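Side-chain contact in MHC class I antigen (Anolis carolinensis, PDB 7CPO), which probably displays short peptides on the cell surface to T cells, in complex with beta2-microglobulin, as MHC class I molecules do: residues 47-50 and 51-54. Sequence-based numbering, arbitrary orientation.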
ATOM      1  N   PRO A  47      -1.793 -17.816  -3.886  1.00 15.71           N
ATOM      2  CA  PRO A  47      -1.452 -16.970  -5.026  1.00 14.89           C
ATOM      3  C   PRO A  47      -2.495 -15.883  -5.211  1.00 17.91           C
ATOM      4  O   PRO A  47      -3.690 -16.102  -5.003  1.00 23.56           O
ATOM      5  CB  PRO A  47      -1.459 -17.944  -6.210  1.00 17.57           C
ATOM      6  CG  PRO A  47      -2.359 -19.019  -5.792  1.00 16.88           C
ATOM      7  CD  PRO A  47      -2.148 -19.181  -4.300  1.00 18.75           C
ATOM      8  N   LYS A  48      -2.030 -14.707  -5.612  1.00 15.72           N
ATOM      9  CA  LYS A  48      -2.900 -13.568  -5.848  1.00 18.09           C
ATOM     10  C   LYS A  48      -2.887 -13.103  -7.291  1.00 18.29           C
ATOM     11  O   LYS A  48      -3.603 -12.156  -7.621  1.00 20.92           O
ATOM     12  CB  LYS A  48      -2.491 -12.397  -4.939  1.00 18.96           C
ATOM     13  CG  LYS A  48      -2.643 -12.713  -3.462  1.00 22.74           C
ATOM     14  CD  LYS A  48      -4.114 -12.942  -3.088  1.00 28.73           C
ATOM     15  CE  LYS A  48      -4.863 -11.608  -2.990  1.00 26.68           C
ATOM     16  NZ  LYS A  48      -6.296 -11.824  -2.676  1.00 31.52           N
ATOM     17  N   VAL A  49      -2.065 -13.715  -8.141  1.00 18.77           N
ATOM     18  CA  VAL A  49      -1.945 -13.352  -9.553  1.00 19.56           C
ATOM     19  C   VAL A  49      -1.663 -14.628 -10.340  1.00 18.08           C
ATOM     20  O   VAL A  49      -1.178 -15.611  -9.788  1.00 23.36           O
ATOM     21  CB  VAL A  49      -0.822 -12.309  -9.798  1.00 20.60           C
ATOM     22  CG1 VAL A  49      -1.116 -11.021  -9.073  1.00 18.19           C
ATOM     23  CG2 VAL A  49       0.550 -12.846  -9.386  1.00 18.28           C
ATOM     24  N   PRO A  50      -1.974 -14.626 -11.637  1.00 20.76           N
ATOM     25  CA  PRO A  50      -1.848 -15.889 -12.387  1.00 28.23           C
ATOM     26  C   PRO A  50      -0.410 -16.347 -12.568  1.00 21.75           C
ATOM     27  O   PRO A  50      -0.155 -17.552 -12.677  1.00 29.21           O
ATOM     28  CB  PRO A  50      -2.503 -15.558 -13.741  1.00 24.73           C
ATOM     29  CG  PRO A  50      -3.376 -14.398 -13.472  1.00 23.01           C
ATOM     30  CD  PRO A  50      -2.650 -13.589 -12.432  1.00 26.59           C
ATOM     31  N   TRP A  51       0.541 -15.435 -12.608  1.00 18.45           N
ATOM     32  CA  TRP A  51       1.865 -15.816 -13.067  1.00 20.60           C
ATOM     33  C   TRP A  51       2.683 -16.537 -12.002  1.00 27.23           C
ATOM     34  O   TRP A  51       3.641 -17.236 -12.353  1.00 28.28           O
ATOM     35  CB  TRP A  51       2.616 -14.583 -13.589  1.00 15.97           C
ATOM     36  CG  TRP A  51       2.728 -13.374 -12.663  1.00 20.97           C
ATOM     37  CD1 TRP A  51       2.035 -12.190 -12.766  1.00 23.97           C
ATOM     38  CD2 TRP A  51       3.632 -13.205 -11.549  1.00 17.02           C
ATOM     39  NE1 TRP A  51       2.445 -11.306 -11.784  1.00 21.84           N
ATOM     40  CE2 TRP A  51       3.418 -11.905 -11.024  1.00 20.58           C
ATOM     41  CE3 TRP A  51       4.586 -14.032 -10.933  1.00 21.02           C
ATOM     42  CZ2 TRP A  51       4.120 -11.417  -9.907  1.00 14.21           C
ATOM     43  CZ3 TRP A  51       5.296 -13.538  -9.822  1.00 14.62           C
ATOM     44  CH2 TRP A  51       5.057 -12.241  -9.331  1.00 16.10           C
ATOM     45  N   ILE A  52       2.319 -16.422 -10.719  1.00 28.97           N
ATOM     46  CA  ILE A  52       3.130 -17.058  -9.678  1.00 24.82           C
ATOM     47  C   ILE A  52       3.013 -18.580  -9.715  1.00 24.79           C
ATOM     48  O   ILE A  52       3.897 -19.272  -9.187  1.00 24.88           O
ATOM     49  CB  ILE A  52       2.785 -16.480  -8.283  1.00 18.81           C
ATOM     50  CG1 ILE A  52       3.742 -16.991  -7.200  1.00 16.94           C
ATOM     51  CG2 ILE A  52       1.322 -16.754  -7.907  1.00 16.64           C
ATOM     52  CD1 ILE A  52       5.192 -16.832  -7.519  1.00 14.46           C
ATOM     53  N   SER A  53       1.989 -19.138 -10.374  1.00 22.89           N
ATOM     54  CA  SER A  53       1.933 -20.596 -10.459  1.00 25.71           C
ATOM     55  C   SER A  53       3.065 -21.166 -11.309  1.00 24.00           C
ATOM     56  O   SER A  53       3.353 -22.363 -11.222  1.00 27.15           O
ATOM     57  CB  SER A  53       0.587 -21.074 -11.003  1.00 25.22           C
ATOM     58  OG  SER A  53       0.393 -20.655 -12.341  1.00 34.49           O
ATOM     59  N   LYS A  54       3.737 -20.338 -12.103  1.00 20.11           N
ATOM     60  CA  LYS A  54       4.889 -20.831 -12.843  1.00 18.54           C
ATOM     61  C   LYS A  54       5.992 -21.354 -11.920  1.00 20.72           C
ATOM     62  O   LYS A  54       6.875 -22.096 -12.375  1.00 18.52           O
ATOM     63  CB  LYS A  54       5.440 -19.727 -13.737  1.00 24.57           C
ATOM     64  CG  LYS A  54       4.505 -19.255 -14.832  1.00 16.04           C
ATOM     65  CD  LYS A  54       5.238 -18.194 -15.662  1.00 19.33           C
ATOM     66  CE  LYS A  54       4.328 -17.577 -16.690  1.00 21.05           C
ATOM     67  NZ  LYS A  54       4.959 -16.420 -17.356  1.00 33.53           N
TER
HETATM   68  O   HOH W   1      -1.784 -19.754 -13.031  1.00 13.00           O
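Val49 lays its CG2 methyl over one face of the Trp51 indole, 3.5 Å from the centroid of the five-membered ring and 15° off its normal, a CH-pi contact. The methyl sits toward the NE1-CE2 side of the indole, CG2 being 3.4 Å from each of these Trp51 atoms. With chi1 at 54°, CG of Trp51 lies between the backbone N and the carbonyl carbon, and the indole runs alongside the valine, the two side chains pointing the same way. The pyrrole N-H is spent elsewhere, on Gln33 OE1, a bond that should limit rotation of the ring. On Ile52 it is the CG2 branch that faces the turn: it packs 3.5 Å from Pro47 CB and lies against the carbonyl of Val49, while CG1, anti to the backbone N (chi1 -172°), carries CD1 away. On the more exposed side of the turn a water donates to Pro50 O (2.8 Å) and also bonds Ser53 OG, linking the two residues; one residue on, Lys54 N donates to Trp51 O, an i to i+3 bond of the 3-10 kind. The turn lies between edge strand 44-47 of the antigen-binding platform and helix 62-87. Val49 rests on Gln33 and Phe35 of strand 33-39, Ile52 reaches Tyr62 and Trp63, and Trp51 packs against Tyr173 and Tyr176 of helix 152-176 and Thr180 and Leu181 of helix 178-181.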